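Local coordinates for transcriptional regulator, MerR family (Bacillus thuringiensis serovar konkukian, PDB 3GPV), which probably binds DNA as a MerR-type helix-turn-helix transcription regulator and pairs with a second copy through a long C-terminal helix, at residues G40-P43 against F44-R47; R53-E57 against E58-Y62; D113-K116 against N117-K120; Q122-I125 against A126-E129. One frame throughout, in Å; residues are numbered along the deposited sequence.

Contact 1: residues G40-P43 against F44-R47; sequences GLFP and FLQR
Between F42 and L45 the chain makes a type I beta turn, closed by a weak hydrogen bond from L45 N to F42 O at 3.3 Å. The turn belongs to the link that carries the MerR-type winged helix-turn-helix from helix 30-38 to its first wing strand, 46-47. Just before it, G40 ends the helix in a Schellman motif, with a positive phi of 65° that a residue without a CB adopts at little cost. P43 follows F42 in the turn, where the proline ring already imposes the phi the turn needs, and its missing N-H is not needed for the closing bond. The F44 ring is folded back over the chain that precedes it. With CG set between its backbone N and carbonyl carbon (chi1 47°), one ring face receives F42 CA in a CH-pi contact, 4.0 Å from the centroid and 18° off the normal. The rim of the same ring reaches the other phenylalanine, F44 CZ lying 3.6 Å from F42 CD1 near the plane of the F42 ring, while P43 CD is 3.9 Å from F44 CD2. F42 and L45 run side by side, pointing the same way, with F42 CB 3.6 Å from L45 CD2. F42 is buried, meeting F55 edge-to-face, while F44, less deeply set, stacks on Y62 of helix 57-70. Phenylalanine suits both places, being broad, apolar and flat. The carbonyl of L41 is buried here without a polar partner in the model, its O lying 3.1 Å from F44 CE2.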
loop_
_atom_site.group_PDB
_atom_site.type_symbol
_atom_site.label_atom_id
_atom_site.label_comp_id
_atom_site.label_asym_id
_atom_site.label_seq_id
_atom_site.Cartn_x
_atom_site.Cartn_y
_atom_site.Cartn_z
ATOM N N GLY B 40 -11.969 1.447 17.337
ATOM C CA GLY B 40 -11.520 1.795 18.672
ATOM C C GLY B 40 -10.110 2.340 18.747
ATOM O O GLY B 40 -9.327 1.919 19.597
ATOM N N LEU B 41 -9.790 3.289 17.873
ATOM C CA LEU B 41 -8.454 3.873 17.847
ATOM C C LEU B 41 -8.381 5.244 18.527
ATOM O O LEU B 41 -7.299 5.812 18.683
ATOM C CB LEU B 41 -7.958 3.980 16.394
ATOM C CG LEU B 41 -7.843 2.673 15.588
ATOM C CD1 LEU B 41 -7.211 2.946 14.227
ATOM C CD2 LEU B 41 -7.006 1.664 16.356
ATOM N N PHE B 42 -9.529 5.768 18.944
ATOM C CA PHE B 42 -9.563 7.070 19.599
ATOM C C PHE B 42 -10.100 7.007 21.029
ATOM O O PHE B 42 -11.052 7.709 21.363
ATOM C CB PHE B 42 -10.433 8.054 18.808
ATOM C CG PHE B 42 -10.093 8.148 17.349
ATOM C CD1 PHE B 42 -8.770 8.250 16.927
ATOM C CD2 PHE B 42 -11.108 8.189 16.395
ATOM C CE1 PHE B 42 -8.463 8.397 15.577
ATOM C CE2 PHE B 42 -10.816 8.335 15.043
ATOM C CZ PHE B 42 -9.490 8.440 14.632
ATOM N N PRO B 43 -9.500 6.174 21.892
ATOM C CA PRO B 43 -9.992 6.092 23.270
ATOM C C PRO B 43 -9.679 7.369 24.039
ATOM O O PRO B 43 -10.218 7.610 25.115
ATOM C CB PRO B 43 -9.236 4.890 23.844
ATOM C CG PRO B 43 -8.866 4.083 22.626
ATOM C CD PRO B 43 -8.474 5.149 21.646
ATOM N N PHE B 44 -8.807 8.186 23.460
ATOM C CA PHE B 44 -8.358 9.433 24.069
ATOM C C PHE B 44 -9.174 10.670 23.715
ATOM O O PHE B 44 -8.796 11.785 24.063
ATOM C CB PHE B 44 -6.911 9.665 23.664
ATOM C CG PHE B 44 -6.667 9.455 22.201
ATOM C CD1 PHE B 44 -7.052 10.409 21.273
ATOM C CD2 PHE B 44 -6.085 8.276 21.748
ATOM C CE1 PHE B 44 -6.864 10.193 19.912
ATOM C CE2 PHE B 44 -5.894 8.051 20.391
ATOM C CZ PHE B 44 -6.281 9.008 19.472
ATOM N N LEU B 45 -10.287 10.482 23.022
ATOM C CA LEU B 45 -11.109 11.615 22.637
ATOM C C LEU B 45 -11.860 12.223 23.821
ATOM O O LEU B 45 -12.444 11.511 24.637
ATOM C CB LEU B 45 -12.079 11.191 21.538
ATOM C CG LEU B 45 -11.870 11.878 20.185
ATOM C CD1 LEU B 45 -10.386 12.113 19.921
ATOM C CD2 LEU B 45 -12.500 11.026 19.108
ATOM N N GLN B 46 -11.827 13.550 23.902
ATOM C CA GLN B 46 -12.482 14.287 24.975
ATOM C C GLN B 46 -13.919 14.666 24.640
ATOM O O GLN B 46 -14.452 14.279 23.598
ATOM C CB GLN B 46 -11.691 15.557 25.295
ATOM C CG GLN B 46 -11.135 15.600 26.702
ATOM C CD GLN B 46 -9.990 14.629 26.913
ATOM O OE1 GLN B 46 -8.928 14.767 26.303
ATOM N NE2 GLN B 46 -10.198 13.643 27.782
ATOM N N ARG B 47 -14.524 15.437 25.542
ATOM C CA ARG B 47 -15.905 15.907 25.420
ATOM C C ARG B 47 -15.938 17.427 25.488
ATOM O O ARG B 47 -15.154 18.039 26.210
ATOM C CB ARG B 47 -16.753 15.367 26.573
ATOM C CG ARG B 47 -16.799 13.863 26.691
ATOM C CD ARG B 47 -17.973 13.303 25.924
ATOM N NE ARG B 47 -17.975 11.846 25.932
ATOM C CZ ARG B 47 -18.723 11.102 25.128
ATOM N NH1 ARG B 47 -19.531 11.685 24.253
ATOM N NH2 ARG B 47 -18.652 9.779 25.189
#

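Contact 2: residues R53-E57 against E58-Y62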
loop_
_atom_site.group_PDB
_atom_site.type_symbol
_atom_site.label_atom_id
_atom_site.label_comp_id
_atom_site.label_asym_id
_atom_site.label_seq_id
_atom_site.Cartn_x
_atom_site.Cartn_y
_atom_site.Cartn_z
ATOM N N ARG B 53 -17.769 14.308 21.027
ATOM C CA ARG B 53 -16.395 13.841 21.148
ATOM C C ARG B 53 -15.536 14.641 20.178
ATOM O O ARG B 53 -15.794 14.683 18.977
ATOM C CB ARG B 53 -16.331 12.336 20.889
ATOM C CG ARG B 53 -17.118 11.580 21.952
ATOM C CD ARG B 53 -17.217 10.086 21.713
ATOM N NE ARG B 53 -15.948 9.393 21.897
ATOM C CZ ARG B 53 -15.254 8.847 20.907
ATOM N NH1 ARG B 53 -15.711 8.918 19.664
ATOM N NH2 ARG B 53 -14.111 8.224 21.157
ATOM N N ILE B 54 -14.524 15.299 20.726
ATOM C CA ILE B 54 -13.654 16.159 19.940
ATOM C C ILE B 54 -12.175 15.870 20.131
ATOM O O ILE B 54 -11.780 15.120 21.024
ATOM C CB ILE B 54 -13.893 17.643 20.297
ATOM C CG1 ILE B 54 -13.507 17.901 21.758
ATOM C CG2 ILE B 54 -15.351 18.005 20.078
ATOM C CD1 ILE B 54 -14.371 17.196 22.785
ATOM N N PHE B 55 -11.367 16.506 19.293
ATOM C CA PHE B 55 -9.919 16.349 19.319
ATOM C C PHE B 55 -9.193 17.540 19.935
ATOM O O PHE B 55 -9.358 18.666 19.472
ATOM C CB PHE B 55 -9.377 16.178 17.892
ATOM C CG PHE B 55 -9.721 14.870 17.250
ATOM C CD1 PHE B 55 -8.776 13.846 17.177
ATOM C CD2 PHE B 55 -10.983 14.656 16.714
ATOM C CE1 PHE B 55 -9.089 12.628 16.578
ATOM C CE2 PHE B 55 -11.306 13.436 16.112
ATOM C CZ PHE B 55 -10.357 12.423 16.045
ATOM N N ASN B 56 -8.408 17.299 20.980
ATOM C CA ASN B 56 -7.591 18.367 21.544
ATOM C C ASN B 56 -6.231 18.180 20.859
ATOM O O ASN B 56 -6.062 17.272 20.043
ATOM C CB ASN B 56 -7.438 18.251 23.067
ATOM C CG ASN B 56 -7.044 16.862 23.516
ATOM O OD1 ASN B 56 -6.474 16.087 22.750
ATOM N ND2 ASN B 56 -7.338 16.541 24.776
ATOM N N GLU B 57 -5.265 19.025 21.184
ATOM C CA GLU B 57 -3.950 18.945 20.565
ATOM C C GLU B 57 -3.286 17.577 20.696
ATOM O O GLU B 57 -2.640 17.104 19.765
ATOM C CB GLU B 57 -3.036 20.021 21.151
ATOM C CG GLU B 57 -1.812 20.326 20.298
ATOM C CD GLU B 57 -0.937 21.412 20.899
ATOM O OE1 GLU B 57 -0.343 21.177 21.977
ATOM O OE2 GLU B 57 -0.849 22.502 20.295
ATOM N N GLU B 58 -3.434 16.937 21.845
ATOM C CA GLU B 58 -2.820 15.632 22.025
ATOM C C GLU B 58 -3.532 14.558 21.198
ATOM O O GLU B 58 -2.895 13.636 20.678
ATOM C CB GLU B 58 -2.813 15.239 23.506
ATOM C CG GLU B 58 -2.156 13.889 23.753
ATOM C CD GLU B 58 -1.370 13.831 25.046
ATOM O OE1 GLU B 58 -1.995 13.789 26.128
ATOM O OE2 GLU B 58 -0.120 13.833 24.978
ATOM N N ALA B 59 -4.849 14.685 21.069
ATOM C CA ALA B 59 -5.625 13.723 20.306
ATOM C C ALA B 59 -5.168 13.746 18.852
ATOM O O ALA B 59 -5.121 12.715 18.197
ATOM C CB ALA B 59 -7.117 14.055 20.393
ATOM N N LEU B 60 -4.845 14.931 18.353
ATOM C CA LEU B 60 -4.392 15.069 16.974
ATOM C C LEU B 60 -3.016 14.431 16.754
ATOM O O LEU B 60 -2.771 13.826 15.709
ATOM C CB LEU B 60 -4.352 16.545 16.574
ATOM C CG LEU B 60 -5.712 17.244 16.489
ATOM C CD1 LEU B 60 -5.519 18.699 16.125
ATOM C CD2 LEU B 60 -6.572 16.551 15.458
ATOM N N LYS B 61 -2.119 14.584 17.729
ATOM C CA LYS B 61 -0.785 13.996 17.628
ATOM C C LYS B 61 -0.955 12.487 17.495
ATOM O O LYS B 61 -0.300 11.851 16.679
ATOM C CB LYS B 61 0.050 14.340 18.866
ATOM C CG LYS B 61 0.396 15.821 18.956
ATOM C CD LYS B 61 1.011 16.188 20.303
ATOM C CE LYS B 61 1.350 17.678 20.376
ATOM N NZ LYS B 61 1.700 18.116 21.763
ATOM N N TYR B 62 -1.857 11.918 18.285
ATOM C CA TYR B 62 -2.121 10.486 18.211
ATOM C C TYR B 62 -2.712 10.121 16.843
ATOM O O TYR B 62 -2.404 9.073 16.275
ATOM C CB TYR B 62 -3.101 10.069 19.309
ATOM C CG TYR B 62 -2.471 9.709 20.636
ATOM C CD1 TYR B 62 -1.482 8.730 20.715
ATOM C CD2 TYR B 62 -2.911 10.296 21.818
ATOM C CE1 TYR B 62 -0.950 8.341 21.938
ATOM C CE2 TYR B 62 -2.390 9.917 23.048
ATOM C CZ TYR B 62 -1.408 8.937 23.103
ATOM O OH TYR B 62 -0.890 8.545 24.316
#
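N56 and A59 make the principal polar contact: the asparagine is the N-cap of helix 57-70, and its OD1 accepts from A59 N at 2.7 Å, the donor lying almost in line with the side-chain C=O (170° at OD1). The amide turns back onto the helix because chi1 of 49° puts CG between the backbone N and carbonyl carbon. Asparagine suits this place, its short side chain offering an acceptor to an N-H that has no preceding helical turn to bond to. Backbone bonds continue the pattern, from L60 N to N56 O (3.1 Å) and from K61 N to E57 O (3.3 Å).

The apolar contacts form a hydrophobic staple, joining the residue before the N-cap to the one four places after it. F55 CB lies 3.7 Å from L60 CD2, the two side chains crossing at about a right angle, and F55 CD1 is 3.6 Å from A59 CB, a methyl small enough to fit between the phenylalanine and the capping amide.

Between charged groups there is a long salt bridge, E57 OE1 to K61 NZ at 3.7 Å. An acidic residue in the first turn also probably suits the positive end of the helix dipole.

Through this corner strand 53-55 passes into helix 57-70: F55 packs on I19 and V22 of helix 19-25 and edge-to-face on F42, while Y62 faces helix 76-88 at S86 and M87.

Contact 3: residues D113-K116 against N117-K120; sequences DTEK and NLKK
T114 and N117 are joined by a water, which donates to T114 OG1 at 3.0 Å and accepts from N117 ND2 at 3.1 Å. The threonine hydroxyl also donates to L110 O, one turn earlier, so it has a partner for its proton as well as for a lone pair. N117 is buried, and its CG stands beside the backbone N, anti to the carbonyl carbon (chi1 -77°), which swings the amide back along the helix toward the water.

The backbone bonds are those of a regular alpha helix, four residues apart: N117 N to D113 O, L118 N to T114 O at 2.8 Å, K119 N to E115 O, and a longer one from K120 N to K116 O at 3.3 Å.

These turns lie in helix 93-128, within a predicted coiled coil, and pack against the antiparallel counterpart in the second subunit. T114 rests on I111 of that subunit and L118 on its L108, the leucine giving a branched apolar end and the threonine a methyl beside its hydroxyl, while N117 touches C68 of the same partner.

Side-chain contacts within the turn are slight. E115 is bent at chi2 (-78°) and runs beside L118, with E115 OE1 3.8 Å from L118 CD2. K116 and K120 point the same way, their alkyl parts meeting at K116 CG and K120 CE (4.2 Å). The bends along K116 keep the two ammonium groups apart, K116 NZ standing 6.9 Å from K120 NZ.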
loop_
_atom_site.group_PDB
_atom_site.type_symbol
_atom_site.label_atom_id
_atom_site.label_comp_id
_atom_site.label_asym_id
_atom_site.label_seq_id
_atom_site.Cartn_x
_atom_site.Cartn_y
_atom_site.Cartn_z
ATOM N N ASP B 113 11.560 -1.923 -1.509
ATOM C CA ASP B 113 10.665 -2.640 -2.417
ATOM C C ASP B 113 10.040 -1.684 -3.419
ATOM O O ASP B 113 9.853 -2.037 -4.580
ATOM C CB ASP B 113 9.559 -3.348 -1.646
ATOM C CG ASP B 113 10.073 -4.533 -0.858
ATOM O OD1 ASP B 113 11.196 -4.991 -1.145
ATOM O OD2 ASP B 113 9.350 -5.005 0.036
ATOM N N THR B 114 9.725 -0.471 -2.965
ATOM C CA THR B 114 9.101 0.533 -3.836
ATOM C C THR B 114 10.116 1.065 -4.841
ATOM O O THR B 114 9.787 1.316 -6.001
ATOM C CB THR B 114 8.491 1.691 -3.017
ATOM O OG1 THR B 114 7.568 1.166 -2.068
ATOM C CG2 THR B 114 7.727 2.644 -3.931
ATOM N N GLU B 115 11.359 1.228 -4.402
ATOM C CA GLU B 115 12.394 1.677 -5.323
ATOM C C GLU B 115 12.546 0.600 -6.416
ATOM O O GLU B 115 12.715 0.908 -7.606
ATOM C CB GLU B 115 13.725 1.863 -4.585
ATOM C CG GLU B 115 13.760 3.048 -3.643
ATOM C CD GLU B 115 13.947 4.381 -4.358
ATOM O OE1 GLU B 115 13.933 4.435 -5.606
ATOM O OE2 GLU B 115 14.106 5.390 -3.652
ATOM N N LYS B 116 12.469 -0.665 -6.006
ATOM C CA LYS B 116 12.609 -1.763 -6.960
ATOM C C LYS B 116 11.475 -1.726 -7.982
ATOM O O LYS B 116 11.693 -1.964 -9.175
ATOM C CB LYS B 116 12.627 -3.107 -6.239
ATOM C CG LYS B 116 12.544 -4.286 -7.207
ATOM C CD LYS B 116 13.406 -5.479 -6.816
ATOM C CE LYS B 116 13.242 -5.854 -5.358
ATOM N NZ LYS B 116 14.043 -4.967 -4.465
ATOM N N ASN B 117 10.268 -1.418 -7.513
ATOM C CA ASN B 117 9.123 -1.324 -8.401
ATOM C C ASN B 117 9.275 -0.127 -9.332
ATOM O O ASN B 117 8.967 -0.214 -10.522
ATOM C CB ASN B 117 7.816 -1.250 -7.590
ATOM C CG ASN B 117 7.410 -2.628 -7.049
ATOM O OD1 ASN B 117 7.487 -3.601 -7.773
ATOM N ND2 ASN B 117 6.992 -2.703 -5.796
ATOM N N LEU B 118 9.792 0.975 -8.793
ATOM C CA LEU B 118 10.013 2.186 -9.583
ATOM C C LEU B 118 10.937 1.856 -10.766
ATOM O O LEU B 118 10.762 2.365 -11.866
ATOM C CB LEU B 118 10.670 3.264 -8.716
ATOM C CG LEU B 118 11.010 4.579 -9.431
ATOM C CD1 LEU B 118 9.745 5.208 -10.052
ATOM C CD2 LEU B 118 11.637 5.544 -8.434
ATOM N N LYS B 119 11.923 1.001 -10.516
ATOM C CA LYS B 119 12.872 0.605 -11.555
ATOM C C LYS B 119 12.167 -0.170 -12.679
ATOM O O LYS B 119 12.446 0.017 -13.863
ATOM C CB LYS B 119 13.995 -0.237 -10.932
ATOM C CG LYS B 119 15.125 -0.594 -11.888
ATOM C CD LYS B 119 16.221 -1.435 -11.217
ATOM C CE LYS B 119 17.287 -1.874 -12.237
ATOM N NZ LYS B 119 18.360 -2.731 -11.639
ATOM N N LYS B 120 11.231 -1.029 -12.302
ATOM C CA LYS B 120 10.497 -1.797 -13.292
ATOM C C LYS B 120 9.627 -0.881 -14.160
ATOM O O LYS B 120 9.604 -1.028 -15.379
ATOM C CB LYS B 120 9.646 -2.856 -12.593
ATOM C CG LYS B 120 10.482 -3.926 -11.907
ATOM C CD LYS B 120 9.634 -4.807 -11.025
ATOM C CE LYS B 120 10.458 -5.927 -10.409
ATOM N NZ LYS B 120 9.625 -6.747 -9.489
HETATM O O HOH W 1 5.842 -0.740 -3.672
#

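Contact 4: residues Q122-I125 against A126-E129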
loop_
_atom_site.group_PDB
_atom_site.type_symbol
_atom_site.label_atom_id
_atom_site.label_comp_id
_atom_site.label_asym_id
_atom_site.label_seq_id
_atom_site.Cartn_x
_atom_site.Cartn_y
_atom_site.Cartn_z
ATOM N N GLN B 122 10.095 2.258 -14.788
ATOM C CA GLN B 122 10.994 3.071 -15.602
ATOM C C GLN B 122 11.538 2.290 -16.797
ATOM O O GLN B 122 11.658 2.827 -17.897
ATOM C CB GLN B 122 12.142 3.604 -14.735
ATOM C CG GLN B 122 11.680 4.540 -13.611
ATOM C CD GLN B 122 12.852 5.214 -12.882
ATOM O OE1 GLN B 122 13.815 4.564 -12.497
ATOM N NE2 GLN B 122 12.752 6.523 -12.684
ATOM N N GLN B 123 11.859 1.020 -16.587
ATOM C CA GLN B 123 12.354 0.186 -17.678
ATOM C C GLN B 123 11.252 0.067 -18.742
ATOM O O GLN B 123 11.524 0.110 -19.939
ATOM C CB GLN B 123 12.720 -1.211 -17.154
ATOM C CG GLN B 123 13.356 -2.146 -18.196
ATOM C CD GLN B 123 14.623 -1.573 -18.828
ATOM O OE1 GLN B 123 14.555 -0.760 -19.745
ATOM N NE2 GLN B 123 15.784 -1.994 -18.330
ATOM N N LYS B 124 10.008 -0.085 -18.298
ATOM C CA LYS B 124 8.897 -0.202 -19.229
ATOM C C LYS B 124 8.777 1.094 -20.017
ATOM O O LYS B 124 8.461 1.085 -21.203
ATOM C CB LYS B 124 7.603 -0.479 -18.467
ATOM C CG LYS B 124 6.392 -0.747 -19.347
ATOM C CD LYS B 124 6.577 -1.976 -20.228
ATOM C CE LYS B 124 6.692 -3.230 -19.397
ATOM N NZ LYS B 124 6.838 -4.460 -20.221
ATOM N N ILE B 125 9.035 2.209 -19.347
ATOM C CA ILE B 125 8.967 3.509 -19.997
ATOM C C ILE B 125 10.027 3.597 -21.083
ATOM O O ILE B 125 9.745 4.001 -22.207
ATOM C CB ILE B 125 9.158 4.659 -18.972
ATOM C CG1 ILE B 125 7.902 4.775 -18.100
ATOM C CG2 ILE B 125 9.448 5.973 -19.699
ATOM C CD1 ILE B 125 8.035 5.711 -16.921
ATOM N N ALA B 126 11.248 3.214 -20.742
ATOM C CA ALA B 126 12.348 3.236 -21.693
ATOM C C ALA B 126 11.971 2.388 -22.913
ATOM O O ALA B 126 12.168 2.802 -24.052
ATOM C CB ALA B 126 13.625 2.683 -21.031
ATOM N N LYS B 127 11.427 1.203 -22.649
ATOM C CA LYS B 127 11.004 0.279 -23.691
ATOM C C LYS B 127 9.971 0.913 -24.615
ATOM O O LYS B 127 10.140 0.909 -25.825
ATOM C CB LYS B 127 10.412 -0.987 -23.067
ATOM C CG LYS B 127 9.830 -1.955 -24.079
ATOM C CD LYS B 127 9.316 -3.219 -23.422
ATOM C CE LYS B 127 8.680 -4.139 -24.449
ATOM N NZ LYS B 127 8.307 -5.432 -23.836
ATOM N N TYR B 128 8.902 1.458 -24.043
ATOM C CA TYR B 128 7.845 2.077 -24.839
ATOM C C TYR B 128 8.345 3.206 -25.719
ATOM O O TYR B 128 7.755 3.508 -26.754
ATOM C CB TYR B 128 6.727 2.613 -23.943
ATOM C CG TYR B 128 5.899 1.544 -23.266
ATOM C CD1 TYR B 128 5.819 0.253 -23.788
ATOM C CD2 TYR B 128 5.159 1.836 -22.126
ATOM C CE1 TYR B 128 5.020 -0.717 -23.194
ATOM C CE2 TYR B 128 4.353 0.869 -21.525
ATOM C CZ TYR B 128 4.288 -0.401 -22.065
ATOM O OH TYR B 128 3.475 -1.340 -21.479
ATOM N N GLU B 129 9.427 3.849 -25.308
ATOM C CA GLU B 129 9.959 4.930 -26.113
ATOM C C GLU B 129 10.763 4.318 -27.260
ATOM O O GLU B 129 11.769 4.868 -27.688
ATOM C CB GLU B 129 10.799 5.874 -25.243
ATOM C CG GLU B 129 10.020 6.378 -24.017
ATOM C CD GLU B 129 10.714 7.486 -23.234
ATOM O OE1 GLU B 129 11.953 7.429 -23.073
ATOM O OE2 GLU B 129 10.007 8.406 -22.760
#
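One face of the Y128 ring is covered by the residue a helical turn earlier: K124 O stands 3.3 Å above the ring plane near the CG end, and the lysine's CG and CD lie over the same face toward the hydroxyl end. The packing is close, with K124 CD 3.3 Å from Y128 CZ. Bends at chi2 (61°) and chi3 (65°) of K124 lay its alkyl chain across the phenol and carry the ammonium beyond it. Lysine suits the place because its methylenes can cover an aromatic ring while the charge stays at the end. That charge is 4.0 Å from another, K124 NZ to K127 NZ, two like charges that probably repel each other somewhat.

K124 O is also the acceptor for Y128 N at 2.9 Å, one of a ladder of helical bonds that includes A126 N to Q122 O and K127 N to Q123 O. The last, E129 N to I125 O at 3.1 Å, is more bent (140°), for E129 already leaves helical geometry. I125 and E129 run side by side, I125 CG2 being 3.9 Å from E129 OE2.

At this end of helix 93-128 the second subunit packs against several of these side chains. I125 packs on M100 and E129 on L97 of that subunit's long helix, where Q122 NE2 also bonds to E104; K124 meets M65 of its helix 57-70, and Y128 meets F82 of its helix 76-88.

In the fold
From the N terminus, contact 1 closes the turn that leads into wing strand 46-47, and contact 2 starts helix 57-70 directly after strand 53-55. The four follow in series, none nesting or crossing, each within one continuous stretch. Contacts 1 and 2 touch, their centres 8 Å apart, because the two strands are antiparallel neighbours joined by Q46 and I54; together they tie the wing to the helical core. Contacts 3 and 4, with centres 14 Å apart, are successive parts of helix 93-128, and both reach the second subunit. Contact 4 lies about 49 Å from contact 1, centre to centre, so the dimer-forming helix end is remote from its own chain's wing.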